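Local atomic coordinates of UPF0234 protein XC_3703 (Xanthomonas campestris pv. campestris, PDB entry 5B7W), a protein that binds the bacterial second messenger cyclic di-GMP and, when free of it, promotes DNA binding by a LysR-type transcriptional regulator, thereby controlling virulence and biofilm formation. Residues P2-I7 / L154-F159; Q21-L26 / A37-E42; R76-G81 / V94-G99; Q102-Q107 / F150-Q155. All blocks are in the same frame, centred on the assembly; numbering follows the deposited sequence.

The protein has two RRM-like domains, each a four-stranded antiparallel sheet with two helices on one side. Contact 1 pairs the first strand with the last and so closes domain I. Domain II lies between that first strand and the rest of domain I. Contact 4 is also in domain I, its centre about 13 Å from that of contact 1, and shares Leu154 and Gln155 with it. Contacts 2 and 3 reach the sheet of domain II, centres about 17 Å apart, and follow one another along the chain. Contacts 1 and 2 have centres about 33 Å apart, on opposite sides of the chain's centre. Contact 3 touches contact 4 through Lys97 and Glu151, so the domains meet there.

Contact 1 (P2-I7 / L154-F159); sequences PSFDVI and LQFDNF
Strands 3-7 and 155-159 run antiparallel, their axes 4.8 Å apart at the closest point, with Asp5 opposite Asp157, Val6 opposite Phe156 and Ile7 opposite Gln155. Two bonds join the backbones at each hydrogen-bonded pair. Asp5 N reaches Asp157 O at 2.9 Å, and Ile7 N meets Gln155 O in a nearly straight bond of 176°. The face of Val6 and Phe156 is apolar. CB of Phe4 sits over the centre of the Phe159 ring, 3.6 Å above its plane. The planes of these two rings are close to parallel, but offset with little overlap. The Phe4 ring also meets Phe156, with CE2 3.5 Å from Phe156 CD1 and the planes 67° apart. Val6 CG2 approaches the edge of the Phe156 ring. Leu138, Ile142 and Leu145 of helix 135-146 cover this face.

The other face is mixed: Asp5, Asp157 and Gln155 share it with the buried Ile7. A water donates to Asp5 OD2 at 2.8 Å and to Asp157 OD1 at 3.1 Å, which probably eases the nearness of two acids. Arg129 makes a salt bridge with Asp5 and a hydrogen bond with Asn158 OD1. Asp157 CG lies between its backbone N and carbonyl carbon (chi1 69°), which brings OD1 to Ile7 CG2 at 3.6 Å. The paired first and last strands complete the RRM-like sheet of domain I, and Phe159 lies near Arg135, which probably binds cyclic di-GMP, as in relatives.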
loop_
_atom_site.group_PDB
_atom_site.type_symbol
_atom_site.label_atom_id
_atom_site.label_comp_id
_atom_site.label_asym_id
_atom_site.label_seq_id
_atom_site.Cartn_x
_atom_site.Cartn_y
_atom_site.Cartn_z
ATOM N N PRO A 2 -13.448 0.094 -25.061
ATOM C CA PRO A 2 -12.333 -0.481 -24.302
ATOM C C PRO A 2 -12.394 -0.086 -22.835
ATOM O O PRO A 2 -12.952 0.951 -22.468
ATOM C CB PRO A 2 -11.091 0.108 -24.984
ATOM C CG PRO A 2 -11.567 0.596 -26.318
ATOM C CD PRO A 2 -12.988 1.010 -26.118
ATOM N N SER A 3 -11.801 -0.929 -21.992
ATOM C CA SER A 3 -11.844 -0.697 -20.557
ATOM C C SER A 3 -10.595 -1.264 -19.898
ATOM O O SER A 3 -9.884 -2.095 -20.469
ATOM C CB SER A 3 -13.097 -1.315 -19.925
ATOM O OG SER A 3 -13.045 -2.729 -19.971
ATOM N N PHE A 4 -10.341 -0.793 -18.680
ATOM C CA PHE A 4 -9.274 -1.312 -17.840
ATOM C C PHE A 4 -9.724 -1.199 -16.390
ATOM O O PHE A 4 -10.747 -0.584 -16.083
ATOM C CB PHE A 4 -7.955 -0.565 -18.069
ATOM C CG PHE A 4 -7.976 0.861 -17.598
ATOM C CD1 PHE A 4 -8.460 1.868 -18.417
ATOM C CD2 PHE A 4 -7.509 1.197 -16.338
ATOM C CE1 PHE A 4 -8.482 3.180 -17.986
ATOM C CE2 PHE A 4 -7.528 2.507 -15.902
ATOM C CZ PHE A 4 -8.017 3.499 -16.726
ATOM N N ASP A 5 -8.942 -1.795 -15.497
ATOM C CA ASP A 5 -9.236 -1.784 -14.071
ATOM C C ASP A 5 -8.200 -0.954 -13.330
ATOM O O ASP A 5 -6.995 -1.121 -13.544
ATOM C CB ASP A 5 -9.269 -3.204 -13.503
ATOM C CG ASP A 5 -10.624 -3.862 -13.657
ATOM O OD1 ASP A 5 -11.603 -3.145 -13.950
ATOM O OD2 ASP A 5 -10.710 -5.094 -13.477
ATOM N N VAL A 6 -8.672 -0.060 -12.470
ATOM C CA VAL A 6 -7.818 0.621 -11.504
ATOM C C VAL A 6 -7.800 -0.228 -10.241
ATOM O O VAL A 6 -8.842 -0.444 -9.614
ATOM C CB VAL A 6 -8.319 2.042 -11.211
ATOM C CG1 VAL A 6 -7.351 2.764 -10.283
ATOM C CG2 VAL A 6 -8.507 2.816 -12.505
ATOM N N ILE A 7 -6.621 -0.725 -9.877
ATOM C CA ILE A 7 -6.487 -1.614 -8.733
ATOM C C ILE A 7 -5.485 -1.021 -7.755
ATOM O O ILE A 7 -4.716 -0.111 -8.078
ATOM C CB ILE A 7 -6.058 -3.038 -9.142
ATOM C CG1 ILE A 7 -4.653 -3.020 -9.749
ATOM C CG2 ILE A 7 -7.058 -3.642 -10.113
ATOM C CD1 ILE A 7 -4.149 -4.386 -10.158
ATOM N N LEU A 154 -1.741 3.102 -7.022
ATOM C CA LEU A 154 -2.640 2.659 -8.079
ATOM C C LEU A 154 -1.859 1.884 -9.129
ATOM O O LEU A 154 -0.788 2.321 -9.561
ATOM C CB LEU A 154 -3.356 3.845 -8.733
ATOM C CG LEU A 154 -4.263 4.695 -7.840
ATOM C CD1 LEU A 154 -4.954 5.774 -8.660
ATOM C CD2 LEU A 154 -5.282 3.823 -7.123
ATOM N N GLN A 155 -2.395 0.735 -9.526
ATOM C CA GLN A 155 -1.930 -0.002 -10.689
ATOM C C GLN A 155 -3.092 -0.170 -11.660
ATOM O O GLN A 155 -4.251 0.096 -11.329
ATOM C CB GLN A 155 -1.349 -1.368 -10.300
ATOM C CG GLN A 155 -0.290 -1.312 -9.212
ATOM C CD GLN A 155 -0.878 -1.475 -7.827
ATOM O OE1 GLN A 155 -1.657 -2.396 -7.577
ATOM N NE2 GLN A 155 -0.513 -0.579 -6.919
ATOM N N PHE A 156 -2.774 -0.612 -12.873
ATOM C CA PHE A 156 -3.769 -0.711 -13.932
ATOM C C PHE A 156 -3.536 -1.990 -14.719
ATOM O O PHE A 156 -2.407 -2.265 -15.140
ATOM C CB PHE A 156 -3.704 0.511 -14.858
ATOM C CG PHE A 156 -3.600 1.821 -14.126
ATOM C CD1 PHE A 156 -4.740 2.495 -13.723
ATOM C CD2 PHE A 156 -2.363 2.371 -13.829
ATOM C CE1 PHE A 156 -4.648 3.696 -13.046
ATOM C CE2 PHE A 156 -2.265 3.568 -13.152
ATOM C CZ PHE A 156 -3.408 4.233 -12.759
ATOM N N ASP A 157 -4.597 -2.767 -14.913
ATOM C CA ASP A 157 -4.498 -4.044 -15.610
ATOM C C ASP A 157 -5.860 -4.380 -16.210
ATOM O O ASP A 157 -6.770 -3.544 -16.232
ATOM C CB ASP A 157 -4.005 -5.145 -14.663
ATOM C CG ASP A 157 -5.032 -5.515 -13.603
ATOM O OD1 ASP A 157 -5.948 -4.707 -13.334
ATOM O OD2 ASP A 157 -4.920 -6.620 -13.033
ATOM N N ASN A 158 -5.993 -5.617 -16.692
ATOM C CA ASN A 158 -7.251 -6.146 -17.223
ATOM C C ASN A 158 -7.797 -5.260 -18.342
ATOM O O ASN A 158 -8.983 -4.928 -18.386
ATOM C CB ASN A 158 -8.282 -6.330 -16.107
ATOM C CG ASN A 158 -9.388 -7.293 -16.489
ATOM O OD1 ASN A 158 -10.540 -7.125 -16.089
ATOM N ND2 ASN A 158 -9.043 -8.309 -17.274
ATOM N N PHE A 159 -6.910 -4.877 -19.257
ATOM C CA PHE A 159 -7.295 -4.074 -20.413
ATOM C C PHE A 159 -8.109 -4.934 -21.371
ATOM O O PHE A 159 -7.586 -5.883 -21.965
ATOM C CB PHE A 159 -6.054 -3.511 -21.100
ATOM C CG PHE A 159 -5.351 -2.442 -20.310
ATOM C CD1 PHE A 159 -4.607 -2.763 -19.183
ATOM C CD2 PHE A 159 -5.426 -1.114 -20.699
ATOM C CE1 PHE A 159 -3.960 -1.780 -18.459
ATOM C CE2 PHE A 159 -4.780 -0.127 -19.980
ATOM C CZ PHE A 159 -4.045 -0.460 -18.858
HETATM O O HOH W 1 -8.422 -6.505 -12.591
#

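Contact 2 (Q21-L26 / A37-E42); sequences QANREL and AKFELE
Phe39 is the bump of this contact, and residues 21-26 of helix 12-26 provide the hollow. The Phe39 ring fits among Ala22, Asn23 and Leu26. The methyl of Ala22 lies over one ring face, 3.5 Å above the plane and displaced toward the rim. Leu26 adds its CD1, which comes within 3.5 Å of Phe39 CE1. That same methyl lies 4.1 Å from Ala37 CB, so it sits between the Phe39 ring and Ala37, just ahead of the strand. Asn23 closes the third side, with OD1 at the ring edge.

The Asn23 amide also grips the Phe39 backbone with both ends. Phe39 N donates to Asn23 OD1 at 2.8 Å, in the carbonyl plane and on a lone pair. Asn23 ND2 donates to Phe39 O, also at 2.8 Å, almost exactly in the amide plane. These two nearly straight bonds fix the rotation of the amide. With its CG beside the backbone N (chi1 -79°), Asn23 carries both amide atoms to these partners. Val19, earlier in helix 12-26, and Met60 of helix 54-70 also pack on Phe39. The antiparallel helix and edge strand, with the Phe39 ring packed between them, belong to the helix-on-sheet packing of RRM-like domain II.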
loop_
_atom_site.group_PDB
_atom_site.type_symbol
_atom_site.label_atom_id
_atom_site.label_comp_id
_atom_site.label_asym_id
_atom_site.label_seq_id
_atom_site.Cartn_x
_atom_site.Cartn_y
_atom_site.Cartn_z
ATOM N N GLN A 21 12.925 -10.306 5.172
ATOM C CA GLN A 21 14.191 -9.591 5.061
ATOM C C GLN A 21 14.332 -8.533 6.149
ATOM O O GLN A 21 15.451 -8.247 6.587
ATOM C CB GLN A 21 14.320 -8.955 3.674
ATOM C CG GLN A 21 14.347 -9.964 2.535
ATOM C CD GLN A 21 14.327 -9.312 1.164
ATOM O OE1 GLN A 21 14.411 -8.089 1.042
ATOM N NE2 GLN A 21 14.204 -10.129 0.123
ATOM N N ALA A 22 13.218 -7.949 6.597
ATOM C CA ALA A 22 13.282 -6.977 7.685
ATOM C C ALA A 22 13.676 -7.643 8.997
ATOM O O ALA A 22 14.456 -7.083 9.775
ATOM C CB ALA A 22 11.943 -6.254 7.827
ATOM N N ASN A 23 13.142 -8.839 9.264
ATOM C CA ASN A 23 13.556 -9.579 10.452
ATOM C C ASN A 23 15.013 -10.012 10.348
ATOM O O ASN A 23 15.758 -9.945 11.334
ATOM C CB ASN A 23 12.645 -10.789 10.660
ATOM C CG ASN A 23 11.324 -10.418 11.301
ATOM O OD1 ASN A 23 11.285 -9.665 12.275
ATOM N ND2 ASN A 23 10.232 -10.936 10.753
ATOM N N ARG A 24 15.437 -10.458 9.163
ATOM C CA ARG A 24 16.841 -10.797 8.958
ATOM C C ARG A 24 17.733 -9.578 9.146
ATOM O O ARG A 24 18.846 -9.687 9.676
ATOM C CB ARG A 24 17.038 -11.394 7.564
ATOM C CG ARG A 24 16.781 -12.889 7.479
ATOM C CD ARG A 24 18.081 -13.673 7.577
ATOM N NE ARG A 24 18.935 -13.456 6.411
ATOM C CZ ARG A 24 18.901 -14.202 5.311
ATOM N NH1 ARG A 24 18.056 -15.220 5.223
ATOM N NH2 ARG A 24 19.714 -13.932 4.300
ATOM N N GLU A 25 17.257 -8.403 8.728
ATOM C CA GLU A 25 18.070 -7.196 8.837
ATOM C C GLU A 25 18.239 -6.772 10.290
ATOM O O GLU A 25 19.295 -6.253 10.671
ATOM C CB GLU A 25 17.444 -6.073 8.010
ATOM C CG GLU A 25 18.405 -4.961 7.641
ATOM C CD GLU A 25 17.959 -4.199 6.409
ATOM O OE1 GLU A 25 17.378 -3.104 6.562
ATOM O OE2 GLU A 25 18.185 -4.698 5.286
ATOM N N LEU A 26 17.212 -6.988 11.118
ATOM C CA LEU A 26 17.329 -6.674 12.539
ATOM C C LEU A 26 18.379 -7.538 13.218
ATOM O O LEU A 26 19.068 -7.075 14.134
ATOM C CB LEU A 26 15.981 -6.853 13.234
ATOM C CG LEU A 26 15.003 -5.683 13.188
ATOM C CD1 LEU A 26 13.778 -6.020 14.016
ATOM C CD2 LEU A 26 15.671 -4.417 13.693
ATOM N N ALA A 37 12.927 -7.757 19.457
ATOM C CA ALA A 37 12.199 -6.967 18.476
ATOM C C ALA A 37 11.919 -7.842 17.266
ATOM O O ALA A 37 12.705 -8.734 16.935
ATOM C CB ALA A 37 12.979 -5.712 18.066
ATOM N N LYS A 38 10.795 -7.579 16.601
ATOM C CA LYS A 38 10.366 -8.451 15.516
ATOM C C LYS A 38 9.297 -7.765 14.678
ATOM O O LYS A 38 8.563 -6.901 15.165
ATOM C CB LYS A 38 9.827 -9.779 16.062
ATOM C CG LYS A 38 8.780 -9.602 17.153
ATOM C CD LYS A 38 8.363 -10.930 17.767
ATOM C CE LYS A 38 7.111 -11.476 17.103
ATOM N NZ LYS A 38 6.540 -12.626 17.857
ATOM N N PHE A 39 9.231 -8.162 13.409
ATOM C CA PHE A 39 8.103 -7.874 12.534
ATOM C C PHE A 39 7.292 -9.150 12.364
ATOM O O PHE A 39 7.862 -10.219 12.118
ATOM C CB PHE A 39 8.555 -7.385 11.155
ATOM C CG PHE A 39 9.477 -6.201 11.184
ATOM C CD1 PHE A 39 10.846 -6.375 11.304
ATOM C CD2 PHE A 39 8.980 -4.916 11.045
ATOM C CE1 PHE A 39 11.699 -5.290 11.309
ATOM C CE2 PHE A 39 9.830 -3.826 11.048
ATOM C CZ PHE A 39 11.191 -4.016 11.180
ATOM N N GLU A 40 5.971 -9.043 12.482
ATOM C CA GLU A 40 5.084 -10.181 12.272
ATOM C C GLU A 40 4.035 -9.806 11.238
ATOM O O GLU A 40 3.253 -8.876 11.456
ATOM C CB GLU A 40 4.411 -10.619 13.575
ATOM C CG GLU A 40 3.530 -11.848 13.409
ATOM C CD GLU A 40 2.311 -11.825 14.308
ATOM O OE1 GLU A 40 2.075 -10.791 14.967
ATOM O OE2 GLU A 40 1.585 -12.840 14.348
ATOM N N LEU A 41 4.021 -10.529 10.121
ATOM C CA LEU A 41 2.991 -10.346 9.107
ATOM C C LEU A 41 1.759 -11.155 9.495
ATOM O O LEU A 41 1.848 -12.370 9.704
ATOM C CB LEU A 41 3.507 -10.770 7.734
ATOM C CG LEU A 41 2.505 -10.610 6.592
ATOM C CD1 LEU A 41 2.055 -9.161 6.486
ATOM C CD2 LEU A 41 3.105 -11.089 5.280
ATOM N N GLU A 42 0.614 -10.486 9.589
ATOM C CA GLU A 42 -0.614 -11.081 10.101
ATOM C C GLU A 42 -1.668 -11.091 9.003
ATOM O O GLU A 42 -2.060 -10.030 8.505
ATOM C CB GLU A 42 -1.111 -10.308 11.324
ATOM C CG GLU A 42 -2.448 -10.765 11.872
ATOM C CD GLU A 42 -2.876 -9.949 13.076
ATOM O OE1 GLU A 42 -2.051 -9.772 13.996
ATOM O OE2 GLU A 42 -4.032 -9.477 13.098
#

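Contact 3 (R76-G81 / V94-G99)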
loop_
_atom_site.group_PDB
_atom_site.type_symbol
_atom_site.label_atom_id
_atom_site.label_comp_id
_atom_site.label_asym_id
_atom_site.label_seq_id
_atom_site.Cartn_x
_atom_site.Cartn_y
_atom_site.Cartn_z
ATOM N N ARG A 76 3.282 3.860 0.264
ATOM C CA ARG A 76 2.125 4.686 0.583
ATOM C C ARG A 76 0.895 3.849 0.905
ATOM O O ARG A 76 -0.088 4.394 1.419
ATOM C CB ARG A 76 1.825 5.650 -0.568
ATOM C CG ARG A 76 2.764 6.848 -0.625
ATOM C CD ARG A 76 2.466 7.774 -1.803
ATOM N NE ARG A 76 2.640 7.115 -3.095
ATOM C CZ ARG A 76 1.641 6.800 -3.914
ATOM N NH1 ARG A 76 0.391 7.087 -3.579
ATOM N NH2 ARG A 76 1.892 6.202 -5.072
ATOM N N CYS A 77 0.930 2.545 0.617
ATOM C CA CYS A 77 -0.121 1.631 1.041
ATOM C C CYS A 77 -0.088 1.354 2.538
ATOM O O CYS A 77 -0.996 0.690 3.045
ATOM C CB CYS A 77 -0.006 0.310 0.277
ATOM S SG CYS A 77 1.419 -0.705 0.757
ATOM N N LEU A 78 0.924 1.842 3.250
ATOM C CA LEU A 78 1.049 1.570 4.676
ATOM C C LEU A 78 0.186 2.533 5.480
ATOM O O LEU A 78 0.211 3.747 5.251
ATOM C CB LEU A 78 2.508 1.681 5.116
ATOM C CG LEU A 78 3.502 0.712 4.476
ATOM C CD1 LEU A 78 4.885 0.887 5.089
ATOM C CD2 LEU A 78 3.021 -0.724 4.619
ATOM N N GLU A 79 -0.582 1.986 6.419
ATOM C CA GLU A 79 -1.388 2.769 7.350
ATOM C C GLU A 79 -0.868 2.495 8.754
ATOM O O GLU A 79 -1.088 1.409 9.302
ATOM C CB GLU A 79 -2.869 2.414 7.234
ATOM C CG GLU A 79 -3.753 3.152 8.225
ATOM C CD GLU A 79 -5.092 2.475 8.426
ATOM O OE1 GLU A 79 -5.129 1.414 9.084
ATOM O OE2 GLU A 79 -6.109 3.002 7.928
ATOM N N PHE A 80 -0.180 3.475 9.333
ATOM C CA PHE A 80 0.457 3.314 10.633
ATOM C C PHE A 80 -0.525 3.669 11.741
ATOM O O PHE A 80 -1.027 4.797 11.796
ATOM C CB PHE A 80 1.709 4.184 10.731
ATOM C CG PHE A 80 2.844 3.708 9.873
ATOM C CD1 PHE A 80 2.937 4.094 8.546
ATOM C CD2 PHE A 80 3.815 2.872 10.394
ATOM C CE1 PHE A 80 3.982 3.655 7.756
ATOM C CE2 PHE A 80 4.860 2.428 9.607
ATOM C CZ PHE A 80 4.944 2.821 8.286
ATOM N N GLY A 81 -0.796 2.708 12.621
ATOM C CA GLY A 81 -1.571 2.972 13.812
ATOM C C GLY A 81 -0.736 3.648 14.881
ATOM O O GLY A 81 0.442 3.958 14.699
ATOM N N VAL A 94 0.743 -1.862 11.608
ATOM C CA VAL A 94 0.849 -1.236 10.295
ATOM C C VAL A 94 -0.038 -2.027 9.342
ATOM O O VAL A 94 0.224 -3.203 9.066
ATOM C CB VAL A 94 2.299 -1.190 9.796
ATOM C CG1 VAL A 94 2.387 -0.395 8.499
ATOM C CG2 VAL A 94 3.207 -0.593 10.858
ATOM N N THR A 95 -1.088 -1.383 8.841
ATOM C CA THR A 95 -2.012 -2.016 7.909
ATOM C C THR A 95 -1.500 -1.827 6.486
ATOM O O THR A 95 -1.311 -0.693 6.034
ATOM C CB THR A 95 -3.418 -1.434 8.051
ATOM O OG1 THR A 95 -3.939 -1.743 9.349
ATOM C CG2 THR A 95 -4.344 -2.010 6.986
ATOM N N VAL A 96 -1.270 -2.938 5.788
ATOM C CA VAL A 96 -0.913 -2.894 4.376
ATOM C C VAL A 96 -2.199 -2.765 3.573
ATOM O O VAL A 96 -2.854 -3.765 3.262
ATOM C CB VAL A 96 -0.106 -4.139 3.960
ATOM C CG1 VAL A 96 0.318 -4.033 2.503
ATOM C CG2 VAL A 96 1.107 -4.308 4.861
ATOM N N LYS A 97 -2.572 -1.529 3.245
ATOM C CA LYS A 97 -3.844 -1.276 2.580
ATOM C C LYS A 97 -3.838 -1.854 1.170
ATOM O O LYS A 97 -2.890 -1.650 0.405
ATOM C CB LYS A 97 -4.130 0.224 2.534
ATOM C CG LYS A 97 -4.297 0.874 3.900
ATOM C CD LYS A 97 -4.465 2.382 3.777
ATOM C CE LYS A 97 -3.313 3.014 3.011
ATOM N NZ LYS A 97 -3.472 4.489 2.872
ATOM N N GLN A 98 -4.898 -2.590 0.837
ATOM C CA GLN A 98 -5.089 -3.173 -0.483
ATOM C C GLN A 98 -6.557 -3.062 -0.862
ATOM O O GLN A 98 -7.441 -3.102 -0.001
ATOM C CB GLN A 98 -4.644 -4.645 -0.532
ATOM C CG GLN A 98 -3.246 -4.899 0.008
ATOM C CD GLN A 98 -3.121 -6.228 0.723
ATOM O OE1 GLN A 98 -2.963 -7.275 0.095
ATOM N NE2 GLN A 98 -3.195 -6.193 2.051
ATOM N N GLY A 99 -6.811 -2.926 -2.162
ATOM C CA GLY A 99 -8.168 -2.768 -2.648
ATOM C C GLY A 99 -8.664 -1.342 -2.524
ATOM O O GLY A 99 -8.215 -0.600 -1.646
HETATM O O HOH W 2 -1.426 6.179 4.120
HETATM O O HOH W 3 -3.121 0.214 11.508
#
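Strands 78-80 and 94-96 form part of a beta hairpin in the RRM-like domain II and run antiparallel, with 159° between their directions. Glu79 and Thr95 make the hydrogen-bonded pair, with N to O at 2.8 Å in both directions. Past the end of the pairing, Lys97 N donates to Cys77 O at 2.7 Å.

The tight side is apolar. Val94 lies beside Phe80 and packs against its ring: CG1 stands over one face, 3.9 Å above the plane, and CG2 comes within 3.5 Å of Phe80 CD2. Leu78 CD2 rests against the methyls of Val94 and Val96. Leu68, Thr61 and Arg65 of helix 54-70 pack on the same face.

The polar side is wetter. Glu79 is exposed and stretches alongside Thr95, while its CB meets Lys97 CD. The aliphatic chain of Lys97 still packs closely: it bends at chi3 and curls over the Cys77 carbonyl, with CE 3.3 Å from Cys77 O. Its NZ bonds to Glu151 O, and a water links Lys97 NZ, at 2.9 Å, to Leu78 O.

Contact 4 (Q102-Q107 / F150-Q155); sequences QKQAKQ and FELPLQ
Gln104 carries most of the contact and meets Phe150, Leu152 and, more distantly, Glu151 of the loop 150-155. Its CB touches the Phe150 ring at CZ, 3.4 Å away, and its CG meets Leu152 CD1 at 3.9 Å. The two side chains of Gln104 and Phe150 cross at about a right angle. Gln107, one turn further along the helix, comes to the same ring with OE1, 4.1 Å from Phe150 CE1. Here the amide stands almost upright to the ring, at 89°. No hydrogen bond spans the two segments, so the contact rests on packing.

In the RRM-like domain I, helix 102-114 is one of two helices on one side of the sheet, and the loop leads from helix 135-146 into the last strand. The contact joins helix 102-114 to this loop.

Phe150 CG is anti to its backbone N (chi1 -157°), which carries the ring end toward the helix. A bend at chi2 (89°) turns the Gln104 amide so that NE2 can donate to Glu101 OE2. Further out, the loop is tied by Ser8 OG to Pro153 O. Ala105 on the helix packs on Ile100 and Ile123.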
loop_
_atom_site.group_PDB
_atom_site.type_symbol
_atom_site.label_atom_id
_atom_site.label_comp_id
_atom_site.label_asym_id
_atom_site.label_seq_id
_atom_site.Cartn_x
_atom_site.Cartn_y
_atom_site.Cartn_z
ATOM N N GLN A 102 -15.120 1.816 -1.194
ATOM C CA GLN A 102 -16.131 2.682 -1.793
ATOM C C GLN A 102 -15.844 4.152 -1.521
ATOM O O GLN A 102 -16.180 5.013 -2.342
ATOM C CB GLN A 102 -17.518 2.304 -1.272
ATOM C CG GLN A 102 -18.439 1.727 -2.333
ATOM C CD GLN A 102 -19.686 1.097 -1.742
ATOM O OE1 GLN A 102 -20.231 1.581 -0.751
ATOM N NE2 GLN A 102 -20.144 0.010 -2.353
ATOM N N LYS A 103 -15.223 4.457 -0.379
ATOM C CA LYS A 103 -14.841 5.832 -0.075
ATOM C C LYS A 103 -13.843 6.359 -1.100
ATOM O O LYS A 103 -14.071 7.394 -1.737
ATOM C CB LYS A 103 -14.260 5.902 1.338
ATOM C CG LYS A 103 -13.639 7.239 1.701
ATOM C CD LYS A 103 -14.683 8.339 1.752
ATOM C CE LYS A 103 -14.543 9.158 3.023
ATOM N NZ LYS A 103 -13.116 9.378 3.385
ATOM N N GLN A 104 -12.729 5.648 -1.277
ATOM C CA GLN A 104 -11.699 6.097 -2.207
ATOM C C GLN A 104 -12.145 5.959 -3.658
ATOM O O GLN A 104 -11.684 6.716 -4.520
ATOM C CB GLN A 104 -10.407 5.317 -1.966
ATOM C CG GLN A 104 -9.868 5.429 -0.544
ATOM C CD GLN A 104 -10.423 4.366 0.390
ATOM O OE1 GLN A 104 -10.176 3.180 0.210
ATOM N NE2 GLN A 104 -11.175 4.792 1.394
ATOM N N ALA A 105 -13.034 5.004 -3.947
ATOM C CA ALA A 105 -13.506 4.813 -5.315
ATOM C C ALA A 105 -14.314 6.014 -5.791
ATOM O O ALA A 105 -14.062 6.556 -6.872
ATOM C CB ALA A 105 -14.333 3.530 -5.413
ATOM N N LYS A 106 -15.294 6.445 -4.992
ATOM C CA LYS A 106 -16.054 7.644 -5.331
ATOM C C LYS A 106 -15.156 8.866 -5.445
ATOM O O LYS A 106 -15.405 9.742 -6.283
ATOM C CB LYS A 106 -17.134 7.898 -4.286
ATOM C CG LYS A 106 -18.176 6.817 -4.188
ATOM C CD LYS A 106 -18.845 6.886 -2.839
ATOM C CE LYS A 106 -20.094 6.046 -2.821
ATOM N NZ LYS A 106 -21.024 6.470 -1.746
ATOM N N GLN A 107 -14.134 8.963 -4.593
ATOM C CA GLN A 107 -13.115 9.977 -4.819
ATOM C C GLN A 107 -12.465 9.784 -6.180
ATOM O O GLN A 107 -12.232 10.759 -6.901
ATOM C CB GLN A 107 -12.070 9.959 -3.703
ATOM C CG GLN A 107 -12.670 10.185 -2.324
ATOM C CD GLN A 107 -11.621 10.259 -1.233
ATOM O OE1 GLN A 107 -10.434 10.367 -1.523
ATOM N NE2 GLN A 107 -12.052 10.184 0.027
ATOM N N PHE A 150 -3.306 11.043 -4.143
ATOM C CA PHE A 150 -4.154 9.972 -3.643
ATOM C C PHE A 150 -3.459 9.219 -2.517
ATOM O O PHE A 150 -2.238 9.031 -2.541
ATOM C CB PHE A 150 -4.526 9.004 -4.768
ATOM C CG PHE A 150 -5.774 8.222 -4.504
ATOM C CD1 PHE A 150 -6.973 8.874 -4.275
ATOM C CD2 PHE A 150 -5.756 6.838 -4.497
ATOM C CE1 PHE A 150 -8.127 8.164 -4.033
ATOM C CE2 PHE A 150 -6.909 6.121 -4.257
ATOM C CZ PHE A 150 -8.095 6.786 -4.026
ATOM N N GLU A 151 -4.253 8.786 -1.538
ATOM C CA GLU A 151 -3.770 8.065 -0.367
ATOM C C GLU A 151 -3.500 6.592 -0.646
ATOM O O GLU A 151 -3.279 5.827 0.299
ATOM C CB GLU A 151 -4.780 8.195 0.777
ATOM C CG GLU A 151 -6.168 7.675 0.436
ATOM C CD GLU A 151 -7.162 7.881 1.561
ATOM O OE1 GLU A 151 -8.063 8.734 1.409
ATOM O OE2 GLU A 151 -7.041 7.195 2.597
ATOM N N LEU A 152 -3.518 6.178 -1.914
ATOM C CA LEU A 152 -3.312 4.785 -2.272
ATOM C C LEU A 152 -2.445 4.642 -3.518
ATOM O O LEU A 152 -2.603 5.406 -4.480
ATOM C CB LEU A 152 -4.631 4.045 -2.532
ATOM C CG LEU A 152 -5.282 3.241 -1.405
ATOM C CD1 LEU A 152 -6.154 4.114 -0.529
ATOM C CD2 LEU A 152 -6.090 2.067 -1.951
ATOM N N PRO A 153 -1.551 3.658 -3.527
ATOM C CA PRO A 153 -0.875 3.298 -4.778
ATOM C C PRO A 153 -1.866 2.697 -5.762
ATOM O O PRO A 153 -2.724 1.892 -5.396
ATOM C CB PRO A 153 0.171 2.266 -4.334
ATOM C CG PRO A 153 0.297 2.451 -2.846
ATOM C CD PRO A 153 -1.057 2.875 -2.386
ATOM N N LEU A 154 -1.741 3.102 -7.022
ATOM C CA LEU A 154 -2.640 2.659 -8.079
ATOM C C LEU A 154 -1.859 1.884 -9.129
ATOM O O LEU A 154 -0.788 2.321 -9.561
ATOM C CB LEU A 154 -3.356 3.845 -8.733
ATOM C CG LEU A 154 -4.263 4.695 -7.840
ATOM C CD1 LEU A 154 -4.954 5.774 -8.660
ATOM C CD2 LEU A 154 -5.282 3.823 -7.123
ATOM N N GLN A 155 -2.395 0.735 -9.526
ATOM C CA GLN A 155 -1.930 -0.002 -10.689
ATOM C C GLN A 155 -3.092 -0.170 -11.660
ATOM O O GLN A 155 -4.251 0.096 -11.329
ATOM C CB GLN A 155 -1.349 -1.368 -10.300
ATOM C CG GLN A 155 -0.290 -1.312 -9.212
ATOM C CD GLN A 155 -0.878 -1.475 -7.827
ATOM O OE1 GLN A 155 -1.657 -2.396 -7.577
ATOM N NE2 GLN A 155 -0.513 -0.579 -6.919
#